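Local atomic coordinates of extracellular ligand-binding receptor (Desulfitobacterium hafniense, PDB entry 4Q6B), a protein that probably serves as the extracellular substrate-binding component of an ABC transporter for amino acids, holding leucine in the cleft between its two lobes. Residues I294-A299 against Q313-L318; G41-R46 against A299-D304; G98-S103 against H118-I123. One frame throughout, in Å; residues are numbered along the deposited sequence. Where two conformers were deposited one is given.

How the contacts relate
From the N terminus, the turn that follows helix 26-39 enters first, in contact 2, where it meets the end of helix 284-301 and closes a loop of some 250 residues. Nested inside that loop, contact 3 is local: strands 101-103 and 119-121 pair across a short irregular connection at one edge of the five-stranded parallel sheet. Contact 1 comes last, folding helix 311-317 back against helix 284-301. It crosses contact 2, since their segments alternate along the chain and share Ala299. Leu315 and Leu296 of contact 1 also pack on Phe120, Val100 and Leu102 of contact 3, so the late helices cover the sheet built by the early chain.

Contact 1: residues I294-A299 against Q313-L318; sequences ILLAEA and QGLRDL
Ala299 and Leu315 carry the apolar packing of this helix pair. The methyl CB of Ala299 points toward the second helix and lies 3.7 Å from Leu315 CD2, while Leu318 CD1 approaches the same methyl at 4.2 Å. A second apolar touch joins Leu296 CD2 to Leu315 CD1 at 4.0 Å, the two leucine side chains meeting at a slant. In Leu315, CG stands opposite the carbonyl carbon (chi1 -76°), and this together with a chi2 of 169° places CD2 against Ala299 and CD1 against Leu296. Leu318 spreads its two methyls as well: CD2 lies beside Glu298 CG, where the aliphatic part of the glutamate offers a greasy surface.

Backbone closeness is the second element. The CA atoms of Ala299 and Gly314 are 5.6 Å apart, because a methyl on one side and a bare glycine on the other leave little to hold the chains asunder. The segment axes nevertheless pass 9.5 Å from each other at 104°, almost at right angles. Such packing of two consecutive helices belongs to the N-terminal lobe of this periplasmic-binding-protein fold, in which Leu315 also rests on Val100 and on Phe120 of strand 119-121.

Polar interactions stay within the second helix or lead outward. Gln313 NE2 gives a hydrogen bond of 3.3 Å to Asp317 OD2, one turn on, approaching from above the carboxylate plane. Arg316 donates through NH1 to Ile117 O and through NE to Asp331 O.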
# COMPACT_ATOMS: atom_id res chain seq x y z
N ILE A 294 3.91 7.44 -13.88
CA ILE A 294 4.13 8.85 -14.21
C ILE A 294 5.44 9.32 -13.56
O ILE A 294 6.24 10.07 -14.19
CB ILE A 294 2.97 9.75 -13.78
CG1 ILE A 294 1.65 9.39 -14.50
CG2 ILE A 294 3.30 11.23 -14.10
CD1 ILE A 294 1.71 9.42 -15.99
N LEU A 295 5.66 8.90 -12.31
CA LEU A 295 6.86 9.25 -11.54
C LEU A 295 8.10 8.73 -12.27
O LEU A 295 9.05 9.47 -12.54
CB LEU A 295 6.81 8.61 -10.14
CG LEU A 295 6.14 9.25 -8.91
CD1 LEU A 295 5.50 8.23 -7.94
CD2 LEU A 295 7.17 10.10 -8.17
N LEU A 296 8.08 7.45 -12.64
CA LEU A 296 9.26 6.85 -13.30
C LEU A 296 9.52 7.51 -14.65
O LEU A 296 10.68 7.74 -15.07
CB LEU A 296 9.11 5.35 -13.49
CG LEU A 296 9.14 4.56 -12.20
CD1 LEU A 296 8.70 3.11 -12.49
CD2 LEU A 296 10.56 4.56 -11.62
N ALA A 297 8.46 7.85 -15.37
CA ALA A 297 8.68 8.46 -16.68
C ALA A 297 9.30 9.84 -16.53
O ALA A 297 10.20 10.21 -17.31
CB ALA A 297 7.35 8.51 -17.50
N GLU A 298 8.86 10.58 -15.51
CA GLU A 298 9.44 11.91 -15.28
C GLU A 298 10.92 11.75 -14.94
O GLU A 298 11.74 12.46 -15.51
CB GLU A 298 8.66 12.64 -14.17
CG GLU A 298 9.00 14.09 -14.02
CD GLU A 298 7.82 14.89 -13.52
OE1 GLU A 298 6.67 14.65 -13.99
OE2 GLU A 298 8.02 15.75 -12.63
N ALA A 299 11.26 10.81 -14.06
CA ALA A 299 12.70 10.64 -13.72
C ALA A 299 13.49 10.16 -14.93
O ALA A 299 14.64 10.60 -15.16
CB ALA A 299 12.87 9.68 -12.56
N GLN A 313 18.92 7.87 -7.95
CA GLN A 313 19.25 9.22 -7.54
C GLN A 313 18.34 10.22 -8.23
O GLN A 313 17.98 11.22 -7.65
CB GLN A 313 20.74 9.57 -7.72
CG GLN A 313 21.20 10.84 -7.01
CD GLN A 313 20.92 10.85 -5.51
OE1 GLN A 313 21.30 9.94 -4.80
NE2 GLN A 313 20.25 11.88 -5.04
N GLY A 314 17.97 9.95 -9.48
CA GLY A 314 17.06 10.84 -10.17
C GLY A 314 15.70 10.88 -9.51
O GLY A 314 15.07 11.94 -9.46
N LEU A 315 15.23 9.74 -9.00
CA LEU A 315 13.95 9.73 -8.26
C LEU A 315 14.01 10.56 -6.98
O LEU A 315 13.05 11.31 -6.64
CB LEU A 315 13.51 8.30 -7.91
CG LEU A 315 12.90 7.49 -9.06
CD1 LEU A 315 12.78 6.06 -8.59
CD2 LEU A 315 11.55 8.03 -9.49
N ARG A 316 15.12 10.45 -6.26
CA ARG A 316 15.32 11.27 -5.08
C ARG A 316 15.43 12.76 -5.41
O ARG A 316 14.90 13.61 -4.69
CB ARG A 316 16.56 10.78 -4.31
CG ARG A 316 16.29 9.41 -3.64
CD ARG A 316 17.46 8.96 -2.78
NE ARG A 316 17.03 7.73 -2.11
CZ ARG A 316 17.31 6.50 -2.52
NH1 ARG A 316 18.11 6.29 -3.57
NH2 ARG A 316 16.81 5.48 -1.84
N ASP A 317 16.02 13.06 -6.55
CA ASP A 317 16.23 14.44 -6.99
C ASP A 317 14.91 15.13 -7.34
O ASP A 317 14.87 16.37 -7.40
CB ASP A 317 17.17 14.48 -8.20
CG ASP A 317 18.65 14.34 -7.81
OD1 ASP A 317 19.48 14.10 -8.72
OD2 ASP A 317 18.97 14.48 -6.60
N LEU A 318 13.85 14.37 -7.58
CA LEU A 318 12.55 15.01 -7.84
C LEU A 318 12.08 15.83 -6.65
O LEU A 318 11.40 16.85 -6.83
CB LEU A 318 11.49 13.99 -8.24
CG LEU A 318 11.81 13.39 -9.60
CD1 LEU A 318 10.84 12.29 -9.93
CD2 LEU A 318 11.85 14.43 -10.68

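Contact 2: residues G41-R46 against A299-D304; sequences GGVQGR and ALEKSD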
# COMPACT_ATOMS: atom_id res chain seq x y z
N GLY A 41 4.20 12.57 -25.84
CA GLY A 41 5.43 12.50 -26.61
C GLY A 41 6.45 11.47 -26.13
O GLY A 41 7.59 11.49 -26.59
N GLY A 42 6.07 10.60 -25.20
CA GLY A 42 6.90 9.48 -24.77
C GLY A 42 8.00 9.94 -23.83
O GLY A 42 7.90 11.00 -23.18
N VAL A 43 9.08 9.17 -23.80
CA VAL A 43 10.22 9.44 -22.94
C VAL A 43 11.45 9.60 -23.86
O VAL A 43 11.84 8.64 -24.59
CB VAL A 43 10.48 8.27 -21.97
CG1 VAL A 43 11.69 8.56 -21.07
CG2 VAL A 43 9.25 8.00 -21.11
N GLN A 44 12.05 10.80 -23.84
CA GLN A 44 13.15 11.14 -24.74
C GLN A 44 12.79 10.75 -26.17
O GLN A 44 13.61 10.20 -26.92
CB GLN A 44 14.47 10.49 -24.29
CG GLN A 44 14.86 10.85 -22.84
CD GLN A 44 16.25 10.37 -22.43
OE1 GLN A 44 17.10 10.05 -23.27
NE2 GLN A 44 16.50 10.35 -21.12
N GLY A 45 11.54 11.04 -26.55
CA GLY A 45 11.09 10.80 -27.91
C GLY A 45 10.81 9.34 -28.24
O GLY A 45 10.50 9.04 -29.40
N ARG A 46 10.91 8.45 -27.26
CA ARG A 46 10.67 7.02 -27.47
C ARG A 46 9.33 6.56 -26.89
O ARG A 46 8.93 7.00 -25.80
CB ARG A 46 11.79 6.18 -26.82
CG ARG A 46 13.06 6.22 -27.60
CD ARG A 46 14.26 6.54 -26.74
NE ARG A 46 15.06 5.34 -26.52
CZ ARG A 46 16.39 5.32 -26.52
NH1 ARG A 46 17.09 6.44 -26.73
NH2 ARG A 46 17.02 4.18 -26.30
N ALA A 299 11.26 10.81 -14.06
CA ALA A 299 12.70 10.64 -13.72
C ALA A 299 13.49 10.16 -14.93
O ALA A 299 14.64 10.60 -15.16
CB ALA A 299 12.87 9.68 -12.56
N LEU A 300 12.89 9.27 -15.71
CA LEU A 300 13.61 8.72 -16.88
C LEU A 300 13.88 9.75 -17.94
O LEU A 300 14.92 9.68 -18.58
CB LEU A 300 12.82 7.55 -17.50
CG LEU A 300 12.91 6.23 -16.77
CD1 LEU A 300 11.72 5.34 -17.15
CD2 LEU A 300 14.22 5.47 -17.07
N GLU A 301 12.96 10.69 -18.15
CA GLU A 301 13.15 11.80 -19.10
C GLU A 301 14.51 12.50 -18.86
O GLU A 301 15.18 12.94 -19.78
CB GLU A 301 12.00 12.82 -18.95
CG GLU A 301 12.02 13.95 -19.99
CD GLU A 301 11.84 13.43 -21.41
OE1 GLU A 301 12.41 14.02 -22.36
OE2 GLU A 301 11.13 12.42 -21.59
N LYS A 302 14.92 12.58 -17.60
CA LYS A 302 16.06 13.39 -17.23
C LYS A 302 17.30 12.55 -17.06
O LYS A 302 18.34 13.07 -16.66
CB LYS A 302 15.76 14.10 -15.91
CG LYS A 302 14.46 14.90 -15.90
CD LYS A 302 14.48 15.94 -14.78
CE LYS A 302 13.06 16.32 -14.34
NZ LYS A 302 13.01 17.30 -13.21
N SER A 303 17.20 11.24 -17.33
CA SER A 303 18.30 10.32 -16.98
C SER A 303 19.03 9.81 -18.21
O SER A 303 18.59 10.02 -19.33
CB SER A 303 17.77 9.11 -16.20
OG SER A 303 17.14 8.18 -17.08
N ASP A 304 20.15 9.13 -17.96
CA ASP A 304 20.89 8.39 -18.98
C ASP A 304 20.30 6.98 -19.08
O ASP A 304 20.48 6.13 -18.20
CB ASP A 304 22.37 8.33 -18.60
CG ASP A 304 23.20 7.48 -19.55
OD1 ASP A 304 24.34 7.14 -19.19
OD2 ASP A 304 22.70 7.16 -20.65
O HOH W 1 19.49 8.70 -22.44
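Gln44 bridges the turn 43-46 to the C-terminal end of helix 284-301 with both its backbone and its side chain. Its backbone N donates to Glu301 OE2 at 2.9 Å, a nearly straight bond (165°) that arrives on the syn side, though tilted 29° out of the carboxylate plane. Glu301 delivers that oxygen by bending at chi2 (63°), which folds the carboxylate back toward the turn.

The amide NE2 of Gln44 faces three backbone carbonyls at the helix terminus. Ser303 O receives the clearest bond, 2.8 Å from NE2 and close to the amide plane; Leu300 O, 3.1 Å from NE2, and Glu301 O, 3.2 Å from NE2, accept only weakly. An extended side chain of this length suits the task, since it spans the gap and ends in a donor. Gln44 OE1 in turn accepts from a water at 2.9 Å. A leucine in its place would probably leave Ser303 O without this donor and the water without its amide acceptor.

Val43 CG1 packs on Leu300 CB at 3.9 Å. Within the turn, Val43 N and O are both paired with Arg46, while the two central residues, Gln44 and Gly45, take positive phi, which glycine adopts readily. This is a type I' beta turn, here linking helix 26-39 to strand 47-54 and carrying a glutamine whose amide donates to backbone carbonyls at the end of helix 284-301.

Contact 3: residues G98-S103 against H118-I123; sequences GLVMLS and HVFRNI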
# COMPACT_ATOMS: atom_id res chain seq x y z
N GLY A 98 21.48 -2.81 -9.57
CA GLY A 98 21.41 -1.38 -9.85
C GLY A 98 20.20 -1.09 -10.71
O GLY A 98 20.30 -0.33 -11.67
N LEU A 99 19.07 -1.74 -10.41
CA LEU A 99 17.83 -1.48 -11.14
C LEU A 99 16.75 -1.06 -10.16
O LEU A 99 16.52 -1.74 -9.16
CB LEU A 99 17.41 -2.78 -11.84
CG LEU A 99 16.16 -2.77 -12.73
CD1 LEU A 99 16.39 -1.78 -13.88
CD2 LEU A 99 15.96 -4.19 -13.26
N VAL A 100 16.09 0.08 -10.44
CA VAL A 100 15.02 0.54 -9.57
C VAL A 100 13.87 -0.45 -9.46
O VAL A 100 13.40 -1.00 -10.46
CB VAL A 100 14.48 1.91 -10.04
CG1 VAL A 100 13.06 2.22 -9.43
CG2 VAL A 100 15.46 3.00 -9.66
N MSE A 101 13.47 -0.70 -8.22
CA MSE A 101 12.24 -1.42 -7.94
C MSE A 101 11.33 -0.45 -7.21
O MSE A 101 11.73 0.10 -6.20
CB MSE A 101 12.50 -2.63 -7.04
CG MSE A 101 11.29 -3.55 -6.99
SE MSE A 101 11.24 -4.66 -5.36
CE MSE A 101 10.51 -3.26 -4.21
N LEU A 102 10.15 -0.18 -7.74
CA LEU A 102 9.26 0.81 -7.09
C LEU A 102 7.96 0.08 -6.76
O LEU A 102 7.24 -0.30 -7.69
CB LEU A 102 9.02 2.00 -8.02
CG LEU A 102 7.97 3.03 -7.59
CD1 LEU A 102 8.36 3.72 -6.31
CD2 LEU A 102 7.83 4.12 -8.69
N SER A 103 7.69 -0.16 -5.48
CA SER A 103 6.50 -0.90 -5.10
C SER A 103 5.31 -0.02 -4.81
O SER A 103 5.36 0.89 -4.01
CB SER A 103 6.72 -1.81 -3.89
OG SER A 103 5.54 -2.51 -3.59
N HIS A 118 18.36 1.27 -4.45
CA HIS A 118 17.58 1.34 -5.69
C HIS A 118 16.11 0.98 -5.48
O HIS A 118 15.36 0.68 -6.42
CB HIS A 118 18.21 0.39 -6.72
CG HIS A 118 19.61 0.77 -7.07
ND1 HIS A 118 19.90 1.79 -7.95
CD2 HIS A 118 20.80 0.30 -6.63
CE1 HIS A 118 21.21 1.94 -8.04
NE2 HIS A 118 21.78 1.04 -7.26
N VAL A 119 15.72 0.96 -4.23
CA VAL A 119 14.44 0.31 -3.87
C VAL A 119 13.52 1.35 -3.23
O VAL A 119 13.91 2.05 -2.29
CB VAL A 119 14.72 -0.84 -2.88
CG1 VAL A 119 13.44 -1.44 -2.33
CG2 VAL A 119 15.57 -1.94 -3.54
N PHE A 120 12.29 1.43 -3.72
CA PHE A 120 11.36 2.52 -3.34
C PHE A 120 9.96 1.99 -3.16
O PHE A 120 9.66 0.93 -3.65
CB PHE A 120 11.32 3.59 -4.45
CG PHE A 120 12.64 4.29 -4.69
CD1 PHE A 120 12.91 5.50 -4.09
CD2 PHE A 120 13.64 3.70 -5.50
CE1 PHE A 120 14.13 6.15 -4.29
CE2 PHE A 120 14.83 4.36 -5.74
CZ PHE A 120 15.08 5.59 -5.13
N ARG A 121 9.10 2.73 -2.48
CA ARG A 121 7.65 2.48 -2.61
C ARG A 121 7.00 3.80 -2.71
O ARG A 121 7.55 4.77 -2.20
CB ARG A 121 7.11 1.73 -1.40
CG ARG A 121 7.54 2.32 -0.08
CD ARG A 121 6.71 1.69 1.07
NE ARG A 121 7.57 1.70 2.27
CZ ARG A 121 7.84 0.63 2.99
NH1 ARG A 121 8.70 0.72 4.01
NH2 ARG A 121 7.28 -0.54 2.69
N ASN A 122 5.85 3.89 -3.38
CA ASN A 122 5.18 5.21 -3.54
C ASN A 122 3.90 5.28 -2.72
O ASN A 122 2.99 6.03 -3.03
CB ASN A 122 4.94 5.58 -5.03
CG ASN A 122 3.91 4.69 -5.68
OD1 ASN A 122 3.70 3.56 -5.22
ND2 ASN A 122 3.24 5.18 -6.72
N ILE A 123 3.87 4.52 -1.63
CA ILE A 123 2.70 4.50 -0.74
C ILE A 123 3.24 4.57 0.68
O ILE A 123 4.43 4.26 0.92
CB ILE A 123 1.88 3.22 -0.96
CG1 ILE A 123 2.76 1.97 -0.75
CG2 ILE A 123 1.29 3.19 -2.40
CD1 ILE A 123 1.98 0.80 -0.41
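The His118 ring lies flat over Gly98, whose CA sits 3.6 Å from the ring centroid and only 12° off its normal, a CH-pi contact in which the ring rests on the CA-H; Leu99 N lies over the same face, nearer the rim. A glycine suits this place because it tolerates the positive phi of the Schellman motif ending helix 84-97. The Phe120 ring has Met101 O at its edge, near its plane, and Val100 CG2 meets it obliquely, while Phe330 stacks on it edge-to-face.

Strands 101-103 and 119-121 run parallel. Met101 N donates to His118 O, and Phe120 N to Met101 O at 2.9 Å. Further on, Ser103 N donates to Phe120 O and Asn122 N to Ser103 O, so each strand alternately gives and receives.

On the face bearing Met101, a selenomethionine, its CE lies 3.9 Å from Val119 CG1, the two side chains running side by side. On the other face Leu102, with CG opposite its backbone N (chi1 172°), brings CD1 to 3.5 Å from Phe120 CB.

The polar ends are matched elsewhere: Ser103 OG bonds to His81 O and accepts from Ala105 N and Ser106 N, Asn122 ND2 bonds to Ala288 O, and the Arg121 guanidinium to Asp335 and the carbonyls of Ser106 and Ser108. One face of the strand pair is thus apolar around Leu102 and Phe120, while Ser103 and Arg121 on the other reach the turn that carries Ala105 and Ser106, both of the leucine pocket, and probably help to hold that pocket's wall.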